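Local coordinates for protein UDP-glucose 6-dehydrogenase (PDB 3VTF) that probably oxidises UDP-glucose to UDP-glucuronate, using two molecules of NAD+, to supply this nucleotide sugar, at residues R118-A123 against V142-P147; V245-K250 against P317-Q322; V358-L363 against R381-D386. All blocks are in the same frame, centred on the assembly; numbering follows the deposited sequence.

Contact 1 of 3, residues R118-A123 against V142-P147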
loop_
_atom_site.group_PDB
_atom_site.type_symbol
_atom_site.label_atom_id
_atom_site.label_comp_id
_atom_site.label_asym_id
_atom_site.label_seq_id
_atom_site.Cartn_x
_atom_site.Cartn_y
_atom_site.Cartn_z
ATOM N N ARG A 118 17.285 11.971 22.730
ATOM C CA ARG A 118 18.481 12.229 23.586
ATOM C C ARG A 118 19.757 11.634 23.060
ATOM O O ARG A 118 20.804 12.258 23.181
ATOM C CB ARG A 118 18.243 11.670 25.010
ATOM C CG ARG A 118 17.191 12.433 25.849
ATOM C CD ARG A 118 17.044 11.661 27.193
ATOM N NE ARG A 118 16.586 10.273 26.906
ATOM C CZ ARG A 118 17.012 9.216 27.543
ATOM N NH1 ARG A 118 17.897 9.357 28.558
ATOM N NH2 ARG A 118 16.609 8.014 27.139
ATOM N N TYR A 119 19.723 10.425 22.454
ATOM C CA TYR A 119 20.950 9.821 21.899
ATOM C C TYR A 119 21.487 10.634 20.724
ATOM O O TYR A 119 22.721 10.842 20.599
ATOM C CB TYR A 119 20.678 8.344 21.418
ATOM C CG TYR A 119 20.080 7.457 22.535
ATOM C CD1 TYR A 119 20.926 6.686 23.317
ATOM C CD2 TYR A 119 18.719 7.462 22.834
ATOM C CE1 TYR A 119 20.443 5.897 24.364
ATOM C CE2 TYR A 119 18.244 6.702 23.882
ATOM C CZ TYR A 119 19.110 5.935 24.660
ATOM O OH TYR A 119 18.611 5.135 25.701
ATOM N N VAL A 120 20.565 11.050 19.820
ATOM C CA VAL A 120 20.955 11.912 18.684
ATOM C C VAL A 120 21.505 13.288 19.207
ATOM O O VAL A 120 22.505 13.787 18.688
ATOM C CB VAL A 120 19.698 12.160 17.798
ATOM C CG1 VAL A 120 19.910 13.287 16.727
ATOM C CG2 VAL A 120 19.271 10.809 17.104
ATOM N N GLU A 121 20.846 13.848 20.232
ATOM C CA GLU A 121 21.311 15.165 20.719
ATOM C C GLU A 121 22.743 15.062 21.280
ATOM O O GLU A 121 23.579 15.899 20.983
ATOM C CB GLU A 121 20.347 15.748 21.768
ATOM C CG GLU A 121 20.955 17.024 22.376
ATOM C CD GLU A 121 20.020 17.804 23.246
ATOM O OE1 GLU A 121 18.909 17.346 23.466
ATOM O OE2 GLU A 121 20.405 18.942 23.647
ATOM N N ALA A 122 23.026 14.025 22.051
ATOM C CA ALA A 122 24.395 13.829 22.615
ATOM C C ALA A 122 25.382 13.582 21.543
ATOM O O ALA A 122 26.529 14.066 21.597
ATOM C CB ALA A 122 24.445 12.682 23.672
ATOM N N ALA A 123 24.984 12.850 20.461
ATOM C CA ALA A 123 25.953 12.590 19.421
ATOM C C ALA A 123 26.212 13.925 18.686
ATOM O O ALA A 123 27.333 14.182 18.293
ATOM C CB ALA A 123 25.352 11.582 18.407
ATOM N N VAL A 142 22.662 12.908 9.374
ATOM C CA VAL A 142 21.826 12.171 10.298
ATOM C C VAL A 142 21.300 10.893 9.568
ATOM O O VAL A 142 20.493 11.032 8.604
ATOM C CB VAL A 142 20.612 13.027 10.758
ATOM C CG1 VAL A 142 19.773 12.216 11.782
ATOM C CG2 VAL A 142 21.028 14.415 11.362
ATOM N N LYS A 143 21.753 9.714 10.015
ATOM C CA LYS A 143 21.213 8.431 9.452
ATOM C C LYS A 143 20.081 7.905 10.352
ATOM O O LYS A 143 19.220 7.228 9.894
ATOM C CB LYS A 143 22.307 7.373 9.441
ATOM C CG LYS A 143 23.340 7.556 8.351
ATOM C CD LYS A 143 22.707 7.510 6.991
ATOM C CE LYS A 143 22.442 6.120 6.516
ATOM N NZ LYS A 143 22.145 6.275 5.014
ATOM N N SER A 144 20.155 8.198 11.670
ATOM C CA SER A 144 19.100 7.948 12.644
ATOM C C SER A 144 17.735 8.326 12.086
ATOM O O SER A 144 17.629 9.339 11.453
ATOM C CB SER A 144 19.398 8.737 13.980
ATOM O OG SER A 144 20.696 8.307 14.439
ATOM N N THR A 145 16.693 7.528 12.400
ATOM C CA THR A 145 15.343 7.853 12.112
ATOM C C THR A 145 14.832 8.896 13.072
ATOM O O THR A 145 14.708 8.612 14.274
ATOM C CB THR A 145 14.457 6.543 12.173
ATOM O OG1 THR A 145 15.000 5.653 11.157
ATOM C CG2 THR A 145 12.994 6.922 11.778
ATOM N N VAL A 146 14.610 10.108 12.559
ATOM C CA VAL A 146 14.294 11.223 13.411
ATOM C C VAL A 146 13.100 11.939 12.793
ATOM O O VAL A 146 12.916 12.007 11.550
ATOM C CB VAL A 146 15.455 12.240 13.520
ATOM C CG1 VAL A 146 16.638 11.718 14.301
ATOM C CG2 VAL A 146 15.935 12.705 12.080
ATOM N N PRO A 147 12.255 12.523 13.632
ATOM C CA PRO A 147 11.107 13.238 13.079
ATOM C C PRO A 147 11.548 14.419 12.186
ATOM O O PRO A 147 12.613 14.990 12.391
ATOM C CB PRO A 147 10.373 13.760 14.318
ATOM C CG PRO A 147 10.851 12.881 15.507
ATOM C CD PRO A 147 12.269 12.414 15.100
#

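Contact 2 of 3, residues V245-K250 against P317-Q322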
loop_
_atom_site.group_PDB
_atom_site.type_symbol
_atom_site.label_atom_id
_atom_site.label_comp_id
_atom_site.label_asym_id
_atom_site.label_seq_id
_atom_site.Cartn_x
_atom_site.Cartn_y
_atom_site.Cartn_z
ATOM N N VAL A 245 -7.673 -7.715 6.016
ATOM C CA VAL A 245 -8.284 -8.565 4.969
ATOM C C VAL A 245 -8.273 -10.050 5.415
ATOM O O VAL A 245 -9.261 -10.798 5.178
ATOM C CB VAL A 245 -7.523 -8.360 3.643
ATOM C CG1 VAL A 245 -7.977 -9.366 2.573
ATOM C CG2 VAL A 245 -7.831 -6.936 3.182
ATOM N N GLY A 246 -7.191 -10.485 6.079
ATOM C CA GLY A 246 -7.019 -11.871 6.530
ATOM C C GLY A 246 -8.019 -12.320 7.595
ATOM O O GLY A 246 -8.535 -13.452 7.550
ATOM N N LEU A 247 -8.354 -11.410 8.519
ATOM C CA LEU A 247 -9.390 -11.788 9.497
ATOM C C LEU A 247 -10.679 -12.117 8.797
ATOM O O LEU A 247 -11.417 -13.017 9.230
ATOM C CB LEU A 247 -9.576 -10.599 10.512
ATOM C CG LEU A 247 -8.364 -10.337 11.379
ATOM C CD1 LEU A 247 -8.546 -8.979 12.174
ATOM C CD2 LEU A 247 -8.107 -11.497 12.329
ATOM N N LEU A 248 -11.000 -11.337 7.742
ATOM C CA LEU A 248 -12.151 -11.540 6.946
ATOM C C LEU A 248 -12.078 -12.785 6.101
ATOM O O LEU A 248 -13.066 -13.606 6.044
ATOM C CB LEU A 248 -12.503 -10.244 6.118
ATOM C CG LEU A 248 -13.599 -10.400 5.036
ATOM C CD1 LEU A 248 -14.950 -10.791 5.721
ATOM C CD2 LEU A 248 -13.831 -9.035 4.399
ATOM N N ALA A 249 -10.927 -13.014 5.467
ATOM C CA ALA A 249 -10.755 -14.214 4.646
ATOM C C ALA A 249 -10.977 -15.464 5.520
ATOM O O ALA A 249 -11.588 -16.422 5.060
ATOM C CB ALA A 249 -9.367 -14.255 4.001
ATOM N N LYS A 250 -10.381 -15.453 6.712
ATOM C CA LYS A 250 -10.474 -16.546 7.682
ATOM C C LYS A 250 -11.999 -16.824 7.991
ATOM O O LYS A 250 -12.435 -17.956 7.933
ATOM C CB LYS A 250 -9.759 -16.224 9.005
ATOM C CG LYS A 250 -9.772 -17.393 10.029
ATOM C CD LYS A 250 -8.956 -16.999 11.313
ATOM C CE LYS A 250 -8.962 -18.157 12.340
ATOM N NZ LYS A 250 -8.420 -19.390 11.686
ATOM N N PRO A 317 -1.395 -10.785 17.937
ATOM C CA PRO A 317 -0.888 -11.793 18.891
ATOM C C PRO A 317 -1.938 -12.216 19.964
ATOM O O PRO A 317 -1.976 -13.387 20.375
ATOM C CB PRO A 317 0.267 -11.074 19.611
ATOM C CG PRO A 317 0.644 -9.957 18.667
ATOM C CD PRO A 317 -0.591 -9.538 17.975
ATOM N N ARG A 318 -2.778 -11.278 20.393
ATOM C CA ARG A 318 -3.890 -11.600 21.303
ATOM C C ARG A 318 -4.832 -12.555 20.580
ATOM O O ARG A 318 -5.337 -13.526 21.176
ATOM C CB ARG A 318 -4.668 -10.317 21.719
ATOM C CG ARG A 318 -3.935 -9.435 22.742
ATOM C CD ARG A 318 -4.477 -7.996 22.950
ATOM N NE ARG A 318 -5.910 -7.818 22.652
ATOM C CZ ARG A 318 -6.446 -6.853 21.852
ATOM N NH1 ARG A 318 -5.683 -5.933 21.243
ATOM N NH2 ARG A 318 -7.776 -6.777 21.659
ATOM N N TYR A 319 -5.119 -12.300 19.300
ATOM C CA TYR A 319 -6.029 -13.183 18.604
ATOM C C TYR A 319 -5.494 -14.614 18.481
ATOM O O TYR A 319 -6.285 -15.587 18.545
ATOM C CB TYR A 319 -6.385 -12.590 17.224
ATOM C CG TYR A 319 -7.372 -13.326 16.396
ATOM C CD1 TYR A 319 -8.705 -13.519 16.868
ATOM C CD2 TYR A 319 -7.029 -13.830 15.083
ATOM C CE1 TYR A 319 -9.643 -14.177 16.083
ATOM C CE2 TYR A 319 -7.995 -14.456 14.303
ATOM C CZ TYR A 319 -9.271 -14.660 14.812
ATOM O OH TYR A 319 -10.175 -15.328 14.014
ATOM N N ALA A 320 -4.177 -14.733 18.253
ATOM C CA ALA A 320 -3.538 -16.042 18.048
ATOM C C ALA A 320 -3.711 -16.856 19.369
ATOM O O ALA A 320 -4.019 -18.042 19.329
ATOM C CB ALA A 320 -2.002 -15.870 17.724
ATOM N N VAL A 321 -3.472 -16.199 20.508
ATOM C CA VAL A 321 -3.605 -16.840 21.799
ATOM C C VAL A 321 -5.114 -17.186 22.060
ATOM O O VAL A 321 -5.421 -18.282 22.515
ATOM C CB VAL A 321 -3.003 -15.922 22.904
ATOM C CG1 VAL A 321 -3.407 -16.372 24.391
ATOM C CG2 VAL A 321 -1.496 -15.826 22.685
ATOM N N GLN A 322 -6.049 -16.304 21.666
ATOM C CA GLN A 322 -7.455 -16.613 21.791
ATOM C C GLN A 322 -7.870 -17.855 20.984
ATOM O O GLN A 322 -8.690 -18.707 21.475
ATOM C CB GLN A 322 -8.338 -15.430 21.383
ATOM C CG GLN A 322 -8.210 -14.206 22.292
ATOM C CD GLN A 322 -8.959 -13.000 21.728
ATOM O OE1 GLN A 322 -9.794 -13.144 20.814
ATOM N NE2 GLN A 322 -8.664 -11.806 22.266
HETATM O O HOH W 1 -11.645 -13.937 11.789
#

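Contact 3 of 3, residues V358-L363 against R381-D386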
loop_
_atom_site.group_PDB
_atom_site.type_symbol
_atom_site.label_atom_id
_atom_site.label_comp_id
_atom_site.label_asym_id
_atom_site.label_seq_id
_atom_site.Cartn_x
_atom_site.Cartn_y
_atom_site.Cartn_z
ATOM N N VAL A 358 3.718 -13.399 22.371
ATOM C CA VAL A 358 2.828 -14.584 22.504
ATOM C C VAL A 358 3.207 -15.429 23.763
ATOM O O VAL A 358 2.312 -15.828 24.493
ATOM C CB VAL A 358 2.786 -15.420 21.206
ATOM C CG1 VAL A 358 2.146 -16.776 21.478
ATOM C CG2 VAL A 358 1.957 -14.633 20.160
ATOM N N ALA A 359 4.495 -15.664 24.010
ATOM C CA ALA A 359 4.939 -16.414 25.225
ATOM C C ALA A 359 4.381 -15.710 26.476
ATOM O O ALA A 359 3.741 -16.350 27.330
ATOM C CB ALA A 359 6.476 -16.544 25.286
ATOM N N ARG A 360 4.536 -14.390 26.541
ATOM C CA ARG A 360 3.998 -13.630 27.696
ATOM C C ARG A 360 2.512 -13.749 27.834
ATOM O O ARG A 360 1.970 -14.042 28.934
ATOM C CB ARG A 360 4.341 -12.154 27.594
ATOM C CG ARG A 360 5.808 -11.826 27.764
ATOM C CD ARG A 360 5.898 -10.292 27.950
ATOM N NE ARG A 360 7.282 -9.805 27.855
ATOM C CZ ARG A 360 7.791 -9.179 26.784
ATOM N NH1 ARG A 360 7.053 -8.933 25.692
ATOM N NH2 ARG A 360 9.052 -8.815 26.779
ATOM N N LEU A 361 1.799 -13.587 26.727
ATOM C CA LEU A 361 0.346 -13.799 26.830
ATOM C C LEU A 361 -0.009 -15.208 27.317
ATOM O O LEU A 361 -0.997 -15.420 28.034
ATOM C CB LEU A 361 -0.414 -13.524 25.480
ATOM C CG LEU A 361 -0.281 -12.041 25.005
ATOM C CD1 LEU A 361 -0.596 -11.868 23.481
ATOM C CD2 LEU A 361 -1.179 -11.158 25.838
ATOM N N LEU A 362 0.708 -16.200 26.814
ATOM C CA LEU A 362 0.430 -17.570 27.252
ATOM C C LEU A 362 0.687 -17.685 28.779
ATOM O O LEU A 362 -0.099 -18.314 29.496
ATOM C CB LEU A 362 1.296 -18.541 26.458
ATOM C CG LEU A 362 0.893 -18.690 24.940
ATOM C CD1 LEU A 362 1.949 -19.608 24.379
ATOM C CD2 LEU A 362 -0.523 -19.262 24.775
ATOM N N LEU A 363 1.817 -17.150 29.231
ATOM C CA LEU A 363 2.200 -17.161 30.653
ATOM C C LEU A 363 1.163 -16.529 31.521
ATOM O O LEU A 363 0.697 -17.157 32.452
ATOM C CB LEU A 363 3.527 -16.493 30.888
ATOM C CG LEU A 363 4.738 -17.269 30.429
ATOM C CD1 LEU A 363 5.964 -16.364 30.522
ATOM C CD2 LEU A 363 4.923 -18.603 31.157
ATOM N N ARG A 381 16.091 -15.448 26.453
ATOM C CA ARG A 381 16.299 -15.734 27.903
ATOM C C ARG A 381 16.621 -14.455 28.649
ATOM O O ARG A 381 16.072 -14.242 29.745
ATOM C CB ARG A 381 17.427 -16.743 28.148
ATOM C CG ARG A 381 17.669 -17.116 29.629
ATOM C CD ARG A 381 19.019 -17.852 29.830
ATOM N NE ARG A 381 19.092 -19.118 29.084
ATOM C CZ ARG A 381 18.416 -20.222 29.423
ATOM N NH1 ARG A 381 17.639 -20.191 30.495
ATOM N NH2 ARG A 381 18.503 -21.349 28.702
ATOM N N ALA A 382 17.468 -13.599 28.041
ATOM C CA ALA A 382 17.731 -12.255 28.610
ATOM C C ALA A 382 16.437 -11.554 28.963
ATOM O O ALA A 382 16.403 -10.811 29.912
ATOM C CB ALA A 382 18.576 -11.382 27.690
ATOM N N VAL A 383 15.365 -11.810 28.197
ATOM C CA VAL A 383 14.084 -11.197 28.425
ATOM C C VAL A 383 13.098 -12.043 29.243
ATOM O O VAL A 383 12.414 -11.513 30.113
ATOM C CB VAL A 383 13.417 -10.709 27.088
ATOM C CG1 VAL A 383 12.027 -10.132 27.374
ATOM C CG2 VAL A 383 14.305 -9.669 26.415
ATOM N N LEU A 384 12.983 -13.335 28.947
ATOM C CA LEU A 384 11.994 -14.178 29.605
ATOM C C LEU A 384 12.543 -14.931 30.842
ATOM O O LEU A 384 11.762 -15.486 31.609
ATOM C CB LEU A 384 11.464 -15.210 28.591
ATOM C CG LEU A 384 10.701 -14.573 27.429
ATOM C CD1 LEU A 384 10.595 -15.595 26.305
ATOM C CD2 LEU A 384 9.321 -14.189 27.897
ATOM N N GLY A 385 13.864 -14.966 31.014
ATOM C CA GLY A 385 14.499 -15.761 32.096
ATOM C C GLY A 385 13.927 -17.181 32.202
ATOM O O GLY A 385 13.580 -17.840 31.191
ATOM N N ASP A 386 13.788 -17.648 33.438
ATOM C CA ASP A 386 13.317 -18.991 33.691
ATOM C C ASP A 386 11.778 -19.115 33.609
ATOM O O ASP A 386 11.209 -20.132 34.027
ATOM C CB ASP A 386 13.790 -19.427 35.095
ATOM C CG ASP A 386 13.321 -18.456 36.201
ATOM O OD1 ASP A 386 12.111 -18.441 36.573
ATOM O OD2 ASP A 386 14.164 -17.678 36.685
#

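Contact 1 of 3, residues R118-A123 against V142-P147
With CG1 of Val-120 turned anti to the backbone N (chi1 168°), the other methyl, CG2, is left beside that N and faces the loop, where Ser-144 and Val-146 both meet it. In Ser-144 a chi1 of -57° sets OG opposite the carbonyl carbon. The Val-120 methyl comes to 3.8 Å from Ser-144 CB and also lies beside the hydroxyl, with Ser-144 OG 3.9 Å from Val-120 CG2. On the Val-146 side the touch is methyl to methyl, Val-120 CG2 to Val-146 CG1 at 4.0 Å. No hydrogen bond joins the helix to the loop here. The buried Ser-144 hydroxyl instead hydrogen-bonds to the carbonyl of Val-105, and also to that of Ile-103, which probably limit its rotation. Val-120 also rests on Val-155 of helix 151-160 and on Thr-107, whose hydroxyl binds the carbonyl of Thr-145. Thr-145 and Val-146 also touch the long helix 221-251, through Lys-228 and Tyr-229 for the threonine and Glu-225 for the valine. The first turn or so of helix 118-134 thus seats the loop that leaves strand 139-142, within the NAD-binding, Rossmann-type domain, where Thr-107 and Thr-145 are predicted to bind NAD+.

Contact 2 of 3, residues V245-K250 against P317-Q322
The phenol ring of Tyr-319 is the flat group here: Lys-250 arrives at its edge, near the ring plane, while Leu-247 approaches obliquely. A methyl makes the leucine contact, Leu-247 CD2 lying 3.6 Å from Tyr-319 CE2 and nearly as close to CD2 of the ring, as the two side chains slide past each other in opposite directions. The ring of Tyr-315, one turn back on the same helix, also meets that of Tyr-319, their planes about 20° apart. Lys-250 leaves its helix with CG anti to the backbone N (chi1 -177°) and stays extended as far as CE, which carries CD to 3.4 Å from Tyr-319 OH. A bend at the last torsion, 56°, then turns NZ to its salt bridge with Glu-439 and its hydrogen bond to the carbonyl of Gly-440. A water links the helices: it donates to Leu-247 O at 2.7 Å. The same water also hydrogen-bonds Tyr-319 OH. Replacing Tyr-319 by an alanine is likely to cost the water its mate on helix 304-328 and open a gap beside the leucine methyl and the lysine stem. Leu-247 also packs on Leu-301 of the second subunit, which places the contact at the edge of the subunit interface. The join between helices 221-251 and 304-328 is therefore mixed in character: apolar contact round the ring, a water-mediated polar link, and a lysine charge spent elsewhere.

Contact 3 of 3, residues V358-L363 against R381-D386
The guanidinium of Arg-360 works on two sides: NH1 forms a salt bridge with Glu-357, about one turn back on its own helix, while Arg-360 NH2 comes to 3.3 Å from Val-383 CG1 across the contact. The methyl comes at the planar group obliquely, and the two side chains cross at about a right angle. Arg-360 reaches this point by running straight from CG to NE, which carries the head well off its helix. Val-383 answers with CG1 anti to its own backbone N (chi1 177°), the placing that directs this methyl at the arginine. Leu-384 divides its two methyls between neighbouring residues of helix 354-364. One meets the small side chain of Ala-359, Leu-384 CD1 to Ala-359 CB at 4.3 Å, and the other lies beside the aliphatic stem of the arginine, Leu-384 CD2 to Arg-360 CG at 4.2 Å. The short alanine lets the leucine lie close to the helix. Gly-385 is the first residue to leave helical backbone angles, with a positive phi, although its N still bonds to Arg-381 O. Both helices belong to the UDP-binding domain and flank strand 368-372 along the chain: helix 354-364 precedes it and helix 377-384 follows it. Leu-362 and Leu-363 seat the first of them on Val-369 of that strand. No hydrogen bond or salt bridge spans the contact; it is held by dispersion between methyls and an arginine stem, with the exposed charged head paired to Glu-357 of its own helix.

Overall arrangement
From the N terminus, contact 1 comes first and closes a short loop through the rest of helix 118-134 and strand 139-142, tying helix to strand-end loop within the NAD-binding domain. Contact 2 closes a longer, strandless excursion of 66 residues, bringing the end of the long helix 221-251 to helix 304-328. Contact 3 closes 17 residues around strand 368-372 of the UDP-binding domain. The three follow in series, none nested or crossing. Contacts 1 and 2 lie on opposite sides of the chain's centre, their centres 36 Å apart. Contacts 2 and 3 adjoin: Pro-317 and Val-321 pack on Leu-361, so helix 304-328 bridges helix 221-251 and the UDP-binding domain.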